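Local coordinates for hypothetical protein, IPT/TIG domain protein (Bacteroides ovatus, PDB 4HW6) that is of unknown function but probably binds carbohydrate or another nutrient, joining an IPT/TIG domain to a six-bladed beta-propeller, at residues I314-H319 against R368-E373; H295-V300 against F357-R362. All blocks are in the same frame, centred on the assembly; numbering follows the deposited sequence.

Contact 1 (I314-H319 against R368-E373); sequences IVCGQH and RVLTPE
Val315 and Cys316 form a classic beta bulge opposite Ile297, and both meet Leu370 across the interface of two neighbouring blades of the beta-propeller. In a regular strand two successive side chains point to opposite faces. Here the bulge turns both toward the 368-373 segment. Val315 N bonds to Ile297 O at 2.8 Å, and Cys316 also pairs with the Ile297 backbone.

The contact is apolar. The two end methyls of Leu370 form a fork that touches both partners. Cys316 SG lies 3.9 Å from Leu370 CD1 and 4.0 Å from Leu370 CD2. The sulfur therefore sits almost evenly between the two branches. Val315 CG1 reaches the same fork, 4.1 Å from Leu370 CD2 and 4.2 Å from Leu370 CD1. The valine and leucine side chains cross at a slant. Leu370 has CG anti to its backbone N (chi1 175°), which carries the branch out toward the other blade. On Val315 the touching methyl is likewise the one anti to N. Only about 117 Å² is buried, and half of it belongs to Leu370.

Strand 313-315 is the last strand of its blade and pairs with strand 296-301. Strand 366-370 lies between strands 355-361 and 375-380 of the next blade, and Val376 of strand 375-380 also touches Cys316. After the corner at Cys316 the chain leaves this sheet, and the Gly317 backbone bonds with that of Gly329, just after strand 327-328 of the next blade.

Contact 2 (H295-V300 against F357-R362); sequences HCIYRV and FYFCDR
Ile297 makes a CH-pi contact with Phe359 and also touches the edge of Phe357, in the buried hydrophobic layer between two neighbouring propeller blades. Between the two segments a single methyl, Ile297 CD1, does the touching on the isoleucine side. It stands over one face of the Phe359 ring, 4.1 Å from the ring centroid and 11° off the ring normal. The methyl thus sits almost above the middle of the ring. The nearest ring atom is Phe359 CE1, 4.1 Å from Ile297 CD1. The same methyl lies near the plane of the Phe357 ring, at its edge, 4.3 Å from Phe357 CE2. Ile297 CD1 therefore meets two aromatic rings in two different ways, one by face and one by rim.

The long branch of Ile297 is extended (chi2 173°). This sets CD1 far from its own strand. Phe359 comes from the opposite direction, and together the two side chains close a gap of 10.5 Å between Ile297 CA and Phe359 CA. Phe357 O and Asp361 OD1 lie at the edge of the Phe359 ring, close to the ring plane. Asp361 is itself held by a salt bridge to Arg368 and by the backbone N of Trp335.

Phe357 and Phe359 sit two residues apart on the same face of strand 355-361. Phe357 also meets the rings of Phe342, in its own blade, and Tyr288, in the blade of Ile297. Leu334 packs on Ile297 as well. Strand 296-301 runs between strands 286-291 and 313-315, while strand 355-361 runs between strands 337-344 and 366-370.

Overall arrangement
Contacts 1 and 2 are neighbouring parts of one interface between two propeller blades, and their centres lie 6 Å apart. Strands 296-301 and 313-315 are paired in one blade, and strands 355-361 and 366-370 in the next. Each contact joins one strand of each pair. The bond from Arg368 N to Phe359 O, 2.8 Å, ties the two contacts within the second blade. The side chains also merge into one apolar layer: Ile297 CD1 lies 4.1 Å from Leu370 CD2, linking contact 2 to the leucine of contact 1. Both contacts are buried, and both join blade to blade.

Contact 1 (I314-H319 against R368-E373)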
loop_
_atom_site.group_PDB
_atom_site.type_symbol
_atom_site.label_atom_id
_atom_site.label_comp_id
_atom_site.label_asym_id
_atom_site.label_seq_id
_atom_site.Cartn_x
_atom_site.Cartn_y
_atom_site.Cartn_z
ATOM N N ILE A 314 -13.567 6.135 -21.075
ATOM C CA ILE A 314 -13.056 6.954 -19.972
ATOM C C ILE A 314 -13.930 6.808 -18.733
ATOM O O ILE A 314 -15.178 6.716 -18.825
ATOM C CB ILE A 314 -12.901 8.450 -20.385
ATOM C CG1 ILE A 314 -12.085 9.224 -19.363
ATOM C CG2 ILE A 314 -14.267 9.119 -20.599
ATOM C CD1 ILE A 314 -11.622 10.560 -19.909
ATOM N N VAL A 315 -13.259 6.741 -17.579
ATOM C CA VAL A 315 -13.932 6.653 -16.293
ATOM C C VAL A 315 -13.821 7.949 -15.493
ATOM O O VAL A 315 -14.820 8.390 -14.899
ATOM C CB VAL A 315 -13.440 5.426 -15.495
ATOM C CG1 VAL A 315 -14.005 5.409 -14.072
ATOM C CG2 VAL A 315 -13.840 4.157 -16.247
ATOM N N CYS A 316 -12.637 8.540 -15.449
ATOM C CA CYS A 316 -12.441 9.776 -14.726
ATOM C C CYS A 316 -11.354 10.648 -15.301
ATOM O O CYS A 316 -10.522 10.212 -16.082
ATOM C CB CYS A 316 -12.228 9.521 -13.229
ATOM S SG CYS A 316 -10.661 8.752 -12.870
ATOM N N GLY A 317 -11.400 11.908 -14.923
ATOM C CA GLY A 317 -10.503 12.895 -15.481
ATOM C C GLY A 317 -11.002 13.412 -16.806
ATOM O O GLY A 317 -12.047 12.992 -17.313
ATOM N N GLN A 318 -10.228 14.337 -17.368
ATOM C CA GLN A 318 -10.435 14.815 -18.724
ATOM C C GLN A 318 -9.103 14.753 -19.447
ATOM O O GLN A 318 -8.102 15.311 -18.999
ATOM C CB GLN A 318 -10.986 16.234 -18.748
ATOM C CG GLN A 318 -11.273 16.692 -20.154
ATOM C CD GLN A 318 -11.997 18.010 -20.196
ATOM O OE1 GLN A 318 -13.212 18.073 -19.955
ATOM N NE2 GLN A 318 -11.263 19.067 -20.469
ATOM N N HIS A 319 -9.115 14.031 -20.557
ATOM C CA HIS A 319 -7.942 13.830 -21.391
ATOM C C HIS A 319 -7.283 15.171 -21.721
ATOM O O HIS A 319 -7.939 16.078 -22.242
ATOM C CB HIS A 319 -8.406 13.130 -22.661
ATOM C CG HIS A 319 -7.311 12.559 -23.513
ATOM N ND1 HIS A 319 -6.351 13.332 -24.129
ATOM C CD2 HIS A 319 -7.118 11.289 -23.947
ATOM C CE1 HIS A 319 -5.597 12.555 -24.894
ATOM N NE2 HIS A 319 -6.042 11.307 -24.803
ATOM N N ARG A 368 -4.728 9.188 -4.309
ATOM C CA ARG A 368 -6.148 9.412 -4.565
ATOM C C ARG A 368 -6.849 8.074 -4.659
ATOM O O ARG A 368 -6.192 7.035 -4.766
ATOM C CB ARG A 368 -6.348 10.297 -5.811
ATOM C CG ARG A 368 -5.643 11.639 -5.625
ATOM C CD ARG A 368 -5.760 12.608 -6.780
ATOM N NE ARG A 368 -7.055 13.270 -6.777
ATOM C CZ ARG A 368 -7.455 14.056 -7.769
ATOM N NH1 ARG A 368 -6.639 14.294 -8.788
ATOM N NH2 ARG A 368 -8.634 14.627 -7.746
ATOM N N VAL A 369 -8.185 8.103 -4.606
ATOM C CA VAL A 369 -8.981 6.884 -4.683
ATOM C C VAL A 369 -10.034 7.058 -5.736
ATOM O O VAL A 369 -10.709 8.094 -5.762
ATOM C CB VAL A 369 -9.654 6.564 -3.347
ATOM C CG1 VAL A 369 -10.348 5.209 -3.424
ATOM C CG2 VAL A 369 -8.637 6.560 -2.230
ATOM N N LEU A 370 -10.165 6.052 -6.599
ATOM C CA LEU A 370 -11.265 5.958 -7.559
ATOM C C LEU A 370 -12.182 4.833 -7.090
ATOM O O LEU A 370 -11.757 3.678 -6.979
ATOM C CB LEU A 370 -10.697 5.665 -8.952
ATOM C CG LEU A 370 -11.717 5.401 -10.076
ATOM C CD1 LEU A 370 -12.680 6.574 -10.269
ATOM C CD2 LEU A 370 -10.951 5.112 -11.359
ATOM N N THR A 371 -13.434 5.166 -6.814
ATOM C CA THR A 371 -14.392 4.186 -6.322
ATOM C C THR A 371 -15.143 3.562 -7.483
ATOM O O THR A 371 -15.074 4.072 -8.609
ATOM C CB THR A 371 -15.380 4.827 -5.348
ATOM O OG1 THR A 371 -16.248 5.731 -6.069
ATOM C CG2 THR A 371 -14.621 5.595 -4.276
ATOM N N PRO A 372 -15.838 2.448 -7.222
ATOM C CA PRO A 372 -16.573 1.797 -8.305
ATOM C C PRO A 372 -17.664 2.651 -8.950
ATOM O O PRO A 372 -17.982 2.429 -10.106
ATOM C CB PRO A 372 -17.186 0.577 -7.630
ATOM C CG PRO A 372 -16.218 0.258 -6.533
ATOM C CD PRO A 372 -15.785 1.605 -6.009
ATOM N N GLU A 373 -18.211 3.633 -8.247
ATOM C CA GLU A 373 -19.157 4.540 -8.909
ATOM C C GLU A 373 -18.478 5.555 -9.831
ATOM O O GLU A 373 -19.148 6.278 -10.563
ATOM C CB GLU A 373 -20.047 5.243 -7.883
ATOM C CG GLU A 373 -19.391 6.343 -7.063
ATOM C CD GLU A 373 -20.386 7.101 -6.166
ATOM O OE1 GLU A 373 -21.597 7.047 -6.435
ATOM O OE2 GLU A 373 -19.954 7.753 -5.185
#

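Contact 2 (H295-V300 against F357-R362)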
loop_
_atom_site.group_PDB
_atom_site.type_symbol
_atom_site.label_atom_id
_atom_site.label_comp_id
_atom_site.label_asym_id
_atom_site.label_seq_id
_atom_site.Cartn_x
_atom_site.Cartn_y
_atom_site.Cartn_z
ATOM N N HIS A 295 -3.746 12.382 -18.043
ATOM C CA HIS A 295 -4.470 12.835 -16.848
ATOM C C HIS A 295 -5.875 12.253 -16.769
ATOM O O HIS A 295 -6.801 12.906 -16.325
ATOM C CB HIS A 295 -4.481 14.358 -16.799
ATOM C CG HIS A 295 -3.159 14.950 -17.125
ATOM N ND1 HIS A 295 -2.048 14.708 -16.357
ATOM C CD2 HIS A 295 -2.756 15.730 -18.153
ATOM C CE1 HIS A 295 -1.000 15.307 -16.907
ATOM N NE2 HIS A 295 -1.408 15.952 -17.990
ATOM N N CYS A 296 -6.005 10.991 -17.125
ATOM C CA CYS A 296 -7.311 10.336 -17.081
ATOM C C CYS A 296 -7.125 8.843 -16.948
ATOM O O CYS A 296 -6.010 8.318 -17.117
ATOM C CB CYS A 296 -8.163 10.734 -18.273
ATOM S SG CYS A 296 -7.400 10.387 -19.848
ATOM N N ILE A 297 -8.199 8.176 -16.534
ATOM C CA ILE A 297 -8.215 6.739 -16.381
ATOM C C ILE A 297 -9.383 6.188 -17.211
ATOM O O ILE A 297 -10.512 6.689 -17.131
ATOM C CB ILE A 297 -8.370 6.310 -14.898
ATOM C CG1 ILE A 297 -7.205 6.825 -14.045
ATOM C CG2 ILE A 297 -8.494 4.777 -14.805
ATOM C CD1 ILE A 297 -7.364 6.587 -12.540
ATOM N N TYR A 298 -9.098 5.173 -18.013
ATOM C CA TYR A 298 -10.107 4.480 -18.793
ATOM C C TYR A 298 -10.274 3.073 -18.249
ATOM O O TYR A 298 -9.410 2.554 -17.511
ATOM C CB TYR A 298 -9.655 4.348 -20.255
ATOM C CG TYR A 298 -9.773 5.547 -21.161
ATOM C CD1 TYR A 298 -9.227 6.775 -20.824
ATOM C CD2 TYR A 298 -10.365 5.423 -22.420
ATOM C CE1 TYR A 298 -9.284 7.860 -21.702
ATOM C CE2 TYR A 298 -10.437 6.505 -23.287
ATOM C CZ TYR A 298 -9.889 7.729 -22.918
ATOM O OH TYR A 298 -9.943 8.798 -23.813
ATOM N N ARG A 299 -11.383 2.446 -18.643
ATOM C CA ARG A 299 -11.618 1.031 -18.356
ATOM C C ARG A 299 -11.743 0.241 -19.661
ATOM O O ARG A 299 -12.393 0.688 -20.617
ATOM C CB ARG A 299 -12.887 0.868 -17.504
ATOM C CG ARG A 299 -13.431 -0.559 -17.425
ATOM C CD ARG A 299 -14.355 -0.755 -16.245
ATOM N NE ARG A 299 -15.298 -1.845 -16.441
ATOM C CZ ARG A 299 -16.231 -2.193 -15.556
ATOM N NH1 ARG A 299 -16.331 -1.536 -14.416
ATOM N NH2 ARG A 299 -17.073 -3.188 -15.809
ATOM N N VAL A 300 -11.162 -0.956 -19.677
ATOM C CA VAL A 300 -11.295 -1.890 -20.801
ATOM C C VAL A 300 -11.879 -3.206 -20.272
ATOM O O VAL A 300 -11.330 -3.840 -19.368
ATOM C CB VAL A 300 -9.972 -2.077 -21.561
ATOM C CG1 VAL A 300 -8.841 -2.537 -20.636
ATOM C CG2 VAL A 300 -10.200 -3.027 -22.735
ATOM N N PHE A 357 -9.786 1.659 -5.899
ATOM C CA PHE A 357 -8.567 1.773 -6.692
ATOM C C PHE A 357 -7.761 2.975 -6.161
ATOM O O PHE A 357 -8.140 4.136 -6.377
ATOM C CB PHE A 357 -8.917 1.944 -8.172
ATOM C CG PHE A 357 -7.727 1.850 -9.104
ATOM C CD1 PHE A 357 -7.039 0.631 -9.256
ATOM C CD2 PHE A 357 -7.324 2.947 -9.858
ATOM C CE1 PHE A 357 -5.962 0.530 -10.136
ATOM C CE2 PHE A 357 -6.259 2.838 -10.735
ATOM C CZ PHE A 357 -5.591 1.631 -10.871
ATOM N N TYR A 358 -6.661 2.690 -5.459
ATOM C CA TYR A 358 -5.770 3.734 -4.929
ATOM C C TYR A 358 -4.659 3.986 -5.903
ATOM O O TYR A 358 -4.011 3.051 -6.374
ATOM C CB TYR A 358 -5.157 3.311 -3.589
ATOM C CG TYR A 358 -6.138 3.317 -2.452
ATOM C CD1 TYR A 358 -7.113 2.321 -2.310
ATOM C CD2 TYR A 358 -6.063 4.298 -1.473
ATOM C CE1 TYR A 358 -8.001 2.343 -1.252
ATOM C CE2 TYR A 358 -6.965 4.354 -0.437
ATOM C CZ TYR A 358 -7.912 3.378 -0.319
ATOM O OH TYR A 358 -8.745 3.477 0.738
ATOM N N PHE A 359 -4.422 5.249 -6.225
ATOM C CA PHE A 359 -3.376 5.594 -7.142
ATOM C C PHE A 359 -2.602 6.824 -6.750
ATOM O O PHE A 359 -3.105 7.724 -6.050
ATOM C CB PHE A 359 -3.910 5.736 -8.585
ATOM C CG PHE A 359 -4.895 6.860 -8.785
ATOM C CD1 PHE A 359 -6.234 6.719 -8.464
ATOM C CD2 PHE A 359 -4.481 8.073 -9.317
ATOM C CE1 PHE A 359 -7.130 7.771 -8.647
ATOM C CE2 PHE A 359 -5.375 9.113 -9.515
ATOM C CZ PHE A 359 -6.697 8.967 -9.180
ATOM N N CYS A 360 -1.345 6.856 -7.213
ATOM C CA CYS A 360 -0.504 8.020 -7.006
ATOM C C CYS A 360 -0.726 9.028 -8.137
ATOM O O CYS A 360 -0.643 8.679 -9.307
ATOM C CB CYS A 360 0.951 7.593 -6.975
ATOM S SG CYS A 360 1.311 6.708 -5.447
ATOM N N ASP A 361 -1.050 10.257 -7.764
ATOM C CA ASP A 361 -1.289 11.335 -8.715
ATOM C C ASP A 361 -0.026 12.176 -8.577
ATOM O O ASP A 361 0.077 13.022 -7.705
ATOM C CB ASP A 361 -2.569 12.073 -8.327
ATOM C CG ASP A 361 -3.279 12.748 -9.511
ATOM O OD1 ASP A 361 -3.334 12.170 -10.627
ATOM O OD2 ASP A 361 -3.829 13.853 -9.294
ATOM N N ARG A 362 0.959 11.879 -9.419
ATOM C CA ARG A 362 2.306 12.351 -9.231
ATOM C C ARG A 362 2.419 13.862 -9.185
ATOM O O ARG A 362 3.131 14.427 -8.324
ATOM C CB ARG A 362 3.199 11.766 -10.329
ATOM C CG ARG A 362 4.654 12.181 -10.265
ATOM C CD ARG A 362 5.433 11.535 -11.389
ATOM N NE ARG A 362 6.751 12.153 -11.590
ATOM C CZ ARG A 362 7.943 11.606 -11.310
ATOM N NH1 ARG A 362 8.082 10.414 -10.733
ATOM N NH2 ARG A 362 9.045 12.293 -11.607
#